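ICChI, a glycosylated chitinase (PDB 6IDN) is a plant glycoprotein with chitinase and lysozyme activity that probably hydrolyses the glycosidic bonds of chitin, as other family 18 glycosyl hydrolases do. Local coordinates at residues Glu2-Leu16 with Thr19-Phe32. Numbering follows the deposited sequence.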
ATOM      1  N   GLU A   2     -11.138  -1.262   8.543  1.00 19.67           N
ATOM      2  CA  GLU A   2     -10.684  -0.062   7.856  1.00 18.65           C
ATOM      3  C   GLU A   2     -10.691  -0.291   6.348  1.00 20.72           C
ATOM      4  O   GLU A   2     -10.677  -1.426   5.870  1.00 19.70           O
ATOM      5  CB  GLU A   2      -9.267   0.331   8.302  1.00 20.26           C
ATOM      6  CG  GLU A   2      -9.183   0.782   9.748  1.00 22.89           C
ATOM      7  CD  GLU A   2      -7.786   1.244  10.127  1.00 28.02           C
ATOM      8  OE1 GLU A   2      -6.826   0.473   9.948  1.00 28.73           O
ATOM      9  OE2 GLU A   2      -7.656   2.372  10.628  1.00 33.21           O
ATOM     10  N   ILE A   3     -10.706   0.807   5.599  1.00 19.99           N
ATOM     11  CA  ILE A   3     -10.498   0.768   4.157  1.00 19.65           C
ATOM     12  C   ILE A   3      -9.228   1.538   3.829  1.00 22.20           C
ATOM     13  O   ILE A   3      -9.063   2.684   4.263  1.00 22.16           O
ATOM     14  CB  ILE A   3     -11.697   1.339   3.379  1.00 21.22           C
ATOM     15  CG1 ILE A   3     -12.935   0.486   3.641  1.00 21.77           C
ATOM     16  CG2 ILE A   3     -11.373   1.390   1.893  1.00 22.27           C
ATOM     17  CD1 ILE A   3     -14.174   0.952   2.894  1.00 25.06           C
ATOM     18  N   ALA A   4      -8.336   0.905   3.073  1.00 17.06           N
ATOM     19  CA  ALA A   4      -7.151   1.547   2.522  1.00 16.96           C
ATOM     20  C   ALA A   4      -7.348   1.709   1.026  1.00 18.15           C
ATOM     21  O   ALA A   4      -7.961   0.856   0.384  1.00 18.76           O
ATOM     22  CB  ALA A   4      -5.882   0.719   2.770  1.00 17.54           C
ATOM     23  N   ILE A   5      -6.829   2.796   0.464  1.00 18.65           N
ATOM     24  CA  ILE A   5      -6.951   3.002  -0.972  1.00 19.47           C
ATOM     25  C   ILE A   5      -5.658   3.584  -1.512  1.00 18.39           C
ATOM     26  O   ILE A   5      -4.948   4.315  -0.818  1.00 20.08           O
ATOM     27  CB  ILE A   5      -8.146   3.910  -1.342  1.00 24.07           C
ATOM     28  CG1 ILE A   5      -8.462   3.746  -2.837  1.00 22.04           C
ATOM     29  CG2 ILE A   5      -7.850   5.372  -0.979  1.00 25.96           C
ATOM     30  CD1 ILE A   5      -9.910   3.932  -3.194  1.00 23.47           C
ATOM     31  N   TYR A   6      -5.367   3.260  -2.775  1.00 17.59           N
ATOM     32  CA  TYR A   6      -4.238   3.840  -3.493  1.00 16.60           C
ATOM     33  C   TYR A   6      -4.637   5.131  -4.201  1.00 18.70           C
ATOM     34  O   TYR A   6      -5.687   5.211  -4.845  1.00 20.57           O
ATOM     35  CB  TYR A   6      -3.679   2.846  -4.514  1.00 18.49           C
ATOM     36  CG  TYR A   6      -2.814   1.791  -3.871  1.00 19.26           C
ATOM     37  CD1 TYR A   6      -3.382   0.656  -3.309  1.00 17.16           C
ATOM     38  CD2 TYR A   6      -1.431   1.924  -3.829  1.00 16.54           C
ATOM     39  CE1 TYR A   6      -2.604  -0.299  -2.698  1.00 16.78           C
ATOM     40  CE2 TYR A   6      -0.634   0.958  -3.229  1.00 17.22           C
ATOM     41  CZ  TYR A   6      -1.237  -0.151  -2.667  1.00 17.18           C
ATOM     42  OH  TYR A   6      -0.470  -1.112  -2.050  1.00 16.99           O
ATOM     43  N   TRP A   7      -3.761   6.123  -4.100  1.00 18.78           N
ATOM     44  CA  TRP A   7      -3.948   7.400  -4.767  1.00 18.99           C
ATOM     45  C   TRP A   7      -2.628   7.802  -5.404  1.00 21.69           C
ATOM     46  O   TRP A   7      -1.553   7.472  -4.896  1.00 19.98           O
ATOM     47  CB  TRP A   7      -4.427   8.473  -3.778  1.00 23.03           C
ATOM     48  CG  TRP A   7      -4.543   9.872  -4.331  1.00 23.39           C
ATOM     49  CD1 TRP A   7      -5.675  10.467  -4.788  1.00 23.14           C
ATOM     50  CD2 TRP A   7      -3.497  10.860  -4.444  1.00 24.43           C
ATOM     51  NE1 TRP A   7      -5.409  11.764  -5.194  1.00 24.97           N
ATOM     52  CE2 TRP A   7      -4.076  12.021  -4.990  1.00 29.92           C
ATOM     53  CE3 TRP A   7      -2.132  10.867  -4.139  1.00 27.71           C
ATOM     54  CZ2 TRP A   7      -3.337  13.169  -5.240  1.00 32.15           C
ATOM     55  CZ3 TRP A   7      -1.400  12.008  -4.389  1.00 26.93           C
ATOM     56  CH2 TRP A   7      -2.003  13.143  -4.932  1.00 27.90           C
ATOM     57  N   GLY A   8      -2.718   8.489  -6.539  1.00 23.09           N
ATOM     58  CA  GLY A   8      -1.535   9.037  -7.172  1.00 23.52           C
ATOM     59  C   GLY A   8      -1.396   8.732  -8.649  1.00 26.60           C
ATOM     60  O   GLY A   8      -0.705   9.459  -9.366  1.00 26.81           O
ATOM     61  N   GLN A   9      -2.039   7.666  -9.127  1.00 26.34           N
ATOM     62  CA  GLN A   9      -1.737   7.143 -10.450  1.00 25.37           C
ATOM     63  C   GLN A   9      -2.773   7.519 -11.507  1.00 27.12           C
ATOM     64  O   GLN A   9      -2.755   6.951 -12.607  1.00 29.87           O
ATOM     65  CB  GLN A   9      -1.558   5.626 -10.380  1.00 23.99           C
ATOM     66  CG  GLN A   9      -0.242   5.202  -9.727  1.00 24.16           C
ATOM     67  CD  GLN A   9       0.948   5.774 -10.459  1.00 27.99           C
ATOM     68  OE1 GLN A   9       1.200   5.424 -11.616  1.00 31.15           O
ATOM     69  NE2 GLN A   9       1.675   6.693  -9.808  1.00 24.33           N
ATOM     70  N   ASP A  10      -3.644   8.488 -11.226  1.00 30.06           N
ATOM     71  CA  ASP A  10      -4.472   9.087 -12.269  1.00 28.84           C
ATOM     72  C   ASP A  10      -4.834  10.507 -11.854  1.00 28.61           C
ATOM     73  O   ASP A  10      -5.525  10.707 -10.850  1.00 32.03           O
ATOM     74  CB  ASP A  10      -5.731   8.253 -12.535  1.00 29.25           C
ATOM     75  CG  ASP A  10      -6.384   8.605 -13.857  1.00 42.40           C
ATOM     76  OD1 ASP A  10      -6.723   9.794 -14.058  1.00 40.77           O
ATOM     77  OD2 ASP A  10      -6.560   7.695 -14.699  1.00 43.94           O
ATOM     78  N   GLY A  11      -4.360  11.492 -12.624  1.00 30.41           N
ATOM     79  CA  GLY A  11      -4.539  12.893 -12.268  1.00 32.97           C
ATOM     80  C   GLY A  11      -5.985  13.338 -12.162  1.00 37.65           C
ATOM     81  O   GLY A  11      -6.264  14.361 -11.528  1.00 37.16           O
ATOM     82  N   GLY A  12      -6.911  12.594 -12.759  1.00 35.96           N
ATOM     83  CA  GLY A  12      -8.323  12.897 -12.660  1.00 34.76           C
ATOM     84  C   GLY A  12      -9.066  12.243 -11.516  1.00 39.27           C
ATOM     85  O   GLY A  12     -10.290  12.394 -11.422  1.00 39.02           O
ATOM     86  N   GLU A  13      -8.377  11.524 -10.629  1.00 31.35           N
ATOM     87  CA  GLU A  13      -9.061  10.837  -9.540  1.00 29.48           C
ATOM     88  C   GLU A  13      -9.428  11.761  -8.389  1.00 37.15           C
ATOM     89  O   GLU A  13      -9.986  11.290  -7.394  1.00 30.02           O
ATOM     90  CB  GLU A  13      -8.206   9.681  -9.017  1.00 27.02           C
ATOM     91  CG  GLU A  13      -7.004  10.114  -8.188  1.00 29.88           C
ATOM     92  CD  GLU A  13      -5.921   9.068  -8.195  1.00 32.29           C
ATOM     93  OE1 GLU A  13      -6.270   7.868  -8.213  1.00 29.73           O
ATOM     94  OE2 GLU A  13      -4.723   9.434  -8.185  1.00 26.71           O
ATOM     95  N   GLY A  14      -9.165  13.056  -8.509  1.00 31.46           N
ATOM     96  CA  GLY A  14      -9.415  13.980  -7.424  1.00 35.49           C
ATOM     97  C   GLY A  14      -8.156  14.262  -6.619  1.00 30.86           C
ATOM     98  O   GLY A  14      -7.172  13.519  -6.657  1.00 30.27           O
ATOM     99  N   SER A  15      -8.190  15.374  -5.885  1.00 31.99           N
ATOM    100  CA  SER A  15      -7.060  15.735  -5.043  1.00 31.16           C
ATOM    101  C   SER A  15      -6.972  14.800  -3.841  1.00 32.55           C
ATOM    102  O   SER A  15      -7.904  14.052  -3.519  1.00 33.22           O
ATOM    103  CB  SER A  15      -7.176  17.192  -4.582  1.00 33.23           C
ATOM    104  OG  SER A  15      -8.242  17.358  -3.660  1.00 33.89           O
ATOM    105  N   LEU A  16      -5.816  14.821  -3.184  1.00 30.48           N
ATOM    106  CA  LEU A  16      -5.676  14.038  -1.964  1.00 26.28           C
ATOM    107  C   LEU A  16      -6.656  14.523  -0.903  1.00 27.22           C
ATOM    108  O   LEU A  16      -7.257  13.716  -0.186  1.00 29.07           O
ATOM    109  CB  LEU A  16      -4.234  14.118  -1.466  1.00 28.03           C
ATOM    110  CG  LEU A  16      -3.896  13.352  -0.195  1.00 23.76           C
ATOM    111  CD1 LEU A  16      -4.039  11.838  -0.363  1.00 21.97           C
ATOM    112  CD2 LEU A  16      -2.478  13.723   0.248  1.00 24.21           C
ATOM    113  N   THR A  19      -9.991  13.146  -1.725  1.00 28.20           N
ATOM    114  CA  THR A  19      -9.981  11.728  -1.399  1.00 26.28           C
ATOM    115  C   THR A  19     -10.210  11.512   0.092  1.00 27.80           C
ATOM    116  O   THR A  19     -11.042  10.690   0.498  1.00 25.92           O
ATOM    117  CB  THR A  19      -8.655  11.134  -1.862  1.00 24.63           C
ATOM    118  OG1 THR A  19      -8.575  11.274  -3.288  1.00 27.44           O
ATOM    119  CG2 THR A  19      -8.537   9.654  -1.476  1.00 23.67           C
ATOM    120  N   CYS A  20      -9.502  12.269   0.930  1.00 29.42           N
ATOM    121  CA  CYS A  20      -9.718  12.139   2.363  1.00 26.14           C
ATOM    122  C   CYS A  20     -11.118  12.590   2.755  1.00 27.68           C
ATOM    123  O   CYS A  20     -11.737  11.999   3.646  1.00 28.49           O
ATOM    124  CB  CYS A  20      -8.651  12.923   3.124  1.00 29.00           C
ATOM    125  SG  CYS A  20      -7.063  12.119   2.962  1.00 27.30           S
ATOM    126  N   ASP A  21     -11.637  13.631   2.096  1.00 29.56           N
ATOM    127  CA  ASP A  21     -12.954  14.159   2.431  1.00 31.59           C
ATOM    128  C   ASP A  21     -14.109  13.238   2.028  1.00 31.61           C
ATOM    129  O   ASP A  21     -15.259  13.536   2.363  1.00 33.31           O
ATOM    130  CB  ASP A  21     -13.121  15.538   1.791  1.00 33.78           C
ATOM    131  CG  ASP A  21     -12.573  16.668   2.667  1.00 34.85           C
ATOM    132  OD1 ASP A  21     -12.564  16.522   3.907  1.00 35.47           O
ATOM    133  OD2 ASP A  21     -12.151  17.708   2.116  1.00 39.31           O
ATOM    134  N   THR A  22     -13.858  12.127   1.333  1.00 30.65           N
ATOM    135  CA  THR A  22     -14.921  11.141   1.170  1.00 33.19           C
ATOM    136  C   THR A  22     -15.311  10.519   2.501  1.00 29.62           C
ATOM    137  O   THR A  22     -16.432  10.008   2.627  1.00 31.21           O
ATOM    138  CB  THR A  22     -14.508  10.022   0.204  1.00 29.79           C
ATOM    139  OG1 THR A  22     -13.513   9.187   0.815  1.00 28.43           O
ATOM    140  CG2 THR A  22     -13.984  10.601  -1.091  1.00 35.81           C
ATOM    141  N   ASP A  23     -14.409  10.553   3.485  1.00 28.64           N
ATOM    142  CA  ASP A  23     -14.590   9.918   4.784  1.00 29.07           C
ATOM    143  C   ASP A  23     -14.787   8.407   4.656  1.00 30.89           C
ATOM    144  O   ASP A  23     -15.245   7.751   5.594  1.00 31.14           O
ATOM    145  CB  ASP A  23     -15.745  10.574   5.555  1.00 32.90           C
ATOM    146  CG  ASP A  23     -15.432  12.009   5.932  1.00 36.10           C
ATOM    147  OD1 ASP A  23     -14.283  12.262   6.347  1.00 37.41           O
ATOM    148  OD2 ASP A  23     -16.315  12.883   5.806  1.00 41.69           O
ATOM    149  N   ASP A  24     -14.424   7.846   3.500  1.00 25.84           N
ATOM    150  CA  ASP A  24     -14.490   6.405   3.278  1.00 28.54           C
ATOM    151  C   ASP A  24     -13.194   5.690   3.617  1.00 28.20           C
ATOM    152  O   ASP A  24     -13.212   4.465   3.794  1.00 28.04           O
ATOM    153  CB  ASP A  24     -14.840   6.102   1.814  1.00 24.73           C
ATOM    154  CG  ASP A  24     -16.315   6.283   1.514  1.00 31.44           C
ATOM    155  OD1 ASP A  24     -17.109   6.413   2.468  1.00 39.14           O
ATOM    156  OD2 ASP A  24     -16.688   6.300   0.320  1.00 38.36           O
ATOM    157  N   TYR A  25     -12.074   6.408   3.700  1.00 25.02           N
ATOM    158  CA  TYR A  25     -10.761   5.777   3.792  1.00 20.33           C
ATOM    159  C   TYR A  25     -10.089   6.092   5.118  1.00 24.36           C
ATOM    160  O   TYR A  25     -10.137   7.228   5.612  1.00 25.66           O
ATOM    161  CB  TYR A  25      -9.855   6.220   2.647  1.00 19.85           C
ATOM    162  CG  TYR A  25     -10.547   6.232   1.309  1.00 20.53           C
ATOM    163  CD1 TYR A  25     -11.125   5.078   0.795  1.00 24.13           C
ATOM    164  CD2 TYR A  25     -10.654   7.410   0.561  1.00 22.19           C
ATOM    165  CE1 TYR A  25     -11.760   5.081  -0.429  1.00 20.99           C
ATOM    166  CE2 TYR A  25     -11.284   7.414  -0.669  1.00 23.56           C
ATOM    167  CZ  TYR A  25     -11.840   6.254  -1.159  1.00 23.45           C
ATOM    168  OH  TYR A  25     -12.472   6.250  -2.380  1.00 24.74           O
ATOM    169  N   ASP A  26      -9.478   5.068   5.691  1.00 21.16           N
ATOM    170  CA  ASP A  26      -8.681   5.203   6.895  1.00 21.16           C
ATOM    171  C   ASP A  26      -7.191   5.260   6.618  1.00 20.31           C
ATOM    172  O   ASP A  26      -6.447   5.722   7.485  1.00 18.56           O
ATOM    173  CB  ASP A  26      -8.964   4.026   7.828  1.00 21.75           C
ATOM    174  CG  ASP A  26     -10.429   3.885   8.131  1.00 21.09           C
ATOM    175  OD1 ASP A  26     -10.915   4.587   9.063  1.00 26.58           O
ATOM    176  OD2 ASP A  26     -11.116   3.119   7.417  1.00 22.81           O
ATOM    177  N   ILE A  27      -6.758   4.788   5.445  1.00 20.14           N
ATOM    178  CA  ILE A  27      -5.354   4.754   5.025  1.00 18.06           C
ATOM    179  C   ILE A  27      -5.285   5.117   3.549  1.00 18.50           C
ATOM    180  O   ILE A  27      -6.079   4.617   2.746  1.00 17.97           O
ATOM    181  CB  ILE A  27      -4.724   3.362   5.244  1.00 18.64           C
ATOM    182  CG1 ILE A  27      -4.832   2.977   6.719  1.00 20.15           C
ATOM    183  CG2 ILE A  27      -3.285   3.368   4.809  1.00 20.15           C
ATOM    184  CD1 ILE A  27      -4.537   1.528   6.990  1.00 18.98           C
ATOM    185  N   ILE A  28      -4.347   5.992   3.188  1.00 20.21           N
ATOM    186  CA  ILE A  28      -4.093   6.342   1.791  1.00 20.73           C
ATOM    187  C   ILE A  28      -2.683   5.898   1.456  1.00 15.77           C
ATOM    188  O   ILE A  28      -1.727   6.343   2.099  1.00 18.07           O
ATOM    189  CB  ILE A  28      -4.221   7.851   1.518  1.00 22.91           C
ATOM    190  CG1 ILE A  28      -5.466   8.443   2.179  1.00 25.03           C
ATOM    191  CG2 ILE A  28      -4.204   8.130   0.002  1.00 22.69           C
ATOM    192  CD1 ILE A  28      -6.743   8.013   1.546  1.00 30.62           C
ATOM    193  N   ASN A  29      -2.546   5.056   0.436  1.00 16.57           N
ATOM    194  CA  ASN A  29      -1.230   4.706  -0.098  1.00 16.95           C
ATOM    195  C   ASN A  29      -0.954   5.588  -1.308  1.00 17.76           C
ATOM    196  O   ASN A  29      -1.627   5.459  -2.335  1.00 17.98           O
ATOM    197  CB  ASN A  29      -1.162   3.238  -0.502  1.00 19.03           C
ATOM    198  CG  ASN A  29      -1.341   2.309   0.659  1.00 16.28           C
ATOM    199  OD1 ASN A  29      -0.779   2.529   1.730  1.00 19.34           O
ATOM    200  ND2 ASN A  29      -2.114   1.240   0.445  1.00 18.03           N
ATOM    201  N   ILE A  30       0.053   6.450  -1.209  1.00 17.57           N
ATOM    202  CA  ILE A  30       0.436   7.324  -2.317  1.00 19.19           C
ATOM    203  C   ILE A  30       1.462   6.571  -3.163  1.00 18.53           C
ATOM    204  O   ILE A  30       2.580   6.310  -2.712  1.00 18.68           O
ATOM    205  CB  ILE A  30       1.005   8.661  -1.819  1.00 18.19           C
ATOM    206  CG1 ILE A  30      -0.036   9.451  -1.009  1.00 23.39           C
ATOM    207  CG2 ILE A  30       1.550   9.491  -2.995  1.00 21.29           C
ATOM    208  CD1 ILE A  30       0.475  10.813  -0.507  1.00 23.07           C
ATOM    209  N   GLY A  31       1.097   6.224  -4.391  1.00 19.62           N
ATOM    210  CA  GLY A  31       1.986   5.493  -5.289  1.00 20.16           C
ATOM    211  C   GLY A  31       2.319   6.362  -6.488  1.00 21.08           C
ATOM    212  O   GLY A  31       1.472   7.136  -6.941  1.00 22.33           O
ATOM    213  N   PHE A  32       3.548   6.242  -7.010  1.00 23.14           N
ATOM    214  CA  PHE A  32       4.563   5.263  -6.614  1.00 22.36           C
ATOM    215  C   PHE A  32       5.968   5.833  -6.673  1.00 20.51           C
ATOM    216  O   PHE A  32       6.260   6.691  -7.502  1.00 21.38           O
ATOM    217  CB  PHE A  32       4.528   4.030  -7.525  1.00 21.98           C
ATOM    218  CG  PHE A  32       3.340   3.148  -7.304  1.00 20.60           C
ATOM    219  CD1 PHE A  32       3.230   2.389  -6.143  1.00 16.32           C
ATOM    220  CD2 PHE A  32       2.333   3.080  -8.251  1.00 23.19           C
ATOM    221  CE1 PHE A  32       2.130   1.556  -5.939  1.00 18.22           C
ATOM    222  CE2 PHE A  32       1.231   2.265  -8.051  1.00 20.77           C
ATOM    223  CZ  PHE A  32       1.123   1.506  -6.889  1.00 17.88           C
TER
HETATM  224  O   HOH W   1      -6.102   4.912  10.037  1.00 30.47           O
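Tyr6 lays one face of its ring against Asn29 in the buried, tightly packed part: Asn29 CB sits 3.8 Å from the Tyr6 ring centroid in a CH-pi contact, and Asn29 ND2 lies over the same face nearer the rim, the amide turned 55° from the ring. Tyrosine gives a flat face for Asn29, whose short, flat amide fits over it, and a hydroxyl for Asp123. An alanine in place of Tyr6 would probably strip this cover from Asn29 and leave Asp123, hydrogen-bonded to the Tyr6 hydroxyl, without that partner. The other face of the strands carries Ile5, Trp7, Ile28 and Ile30. Ile5 CG2, between backbone N and carbonyl carbon (chi1 -163° puts CG1 anti to N), lies 3.6 Å from the centroid of the Tyr25 ring. Strands 2-7 and 27-32 run parallel, joined by helix 16-21 in a beta-alpha-beta crossover of the TIM barrel; Asn29 N donates to Ile5 O (2.8 Å). The Trp7 indole pairs apolar surface alongside Ile30 with a donor, NE1, for Gly14 O (2.9 Å). Glu2 and Asp26, partly exposed, form the solvent side, where a water bridges Glu2 OE2 and Asp26 O. Asp26's short carboxylate reaches Ile3 N-H with the OD2 anti lone pair (3.0 Å); OD2 also salt-bridges Lys269, probably easing repulsion from Glu2.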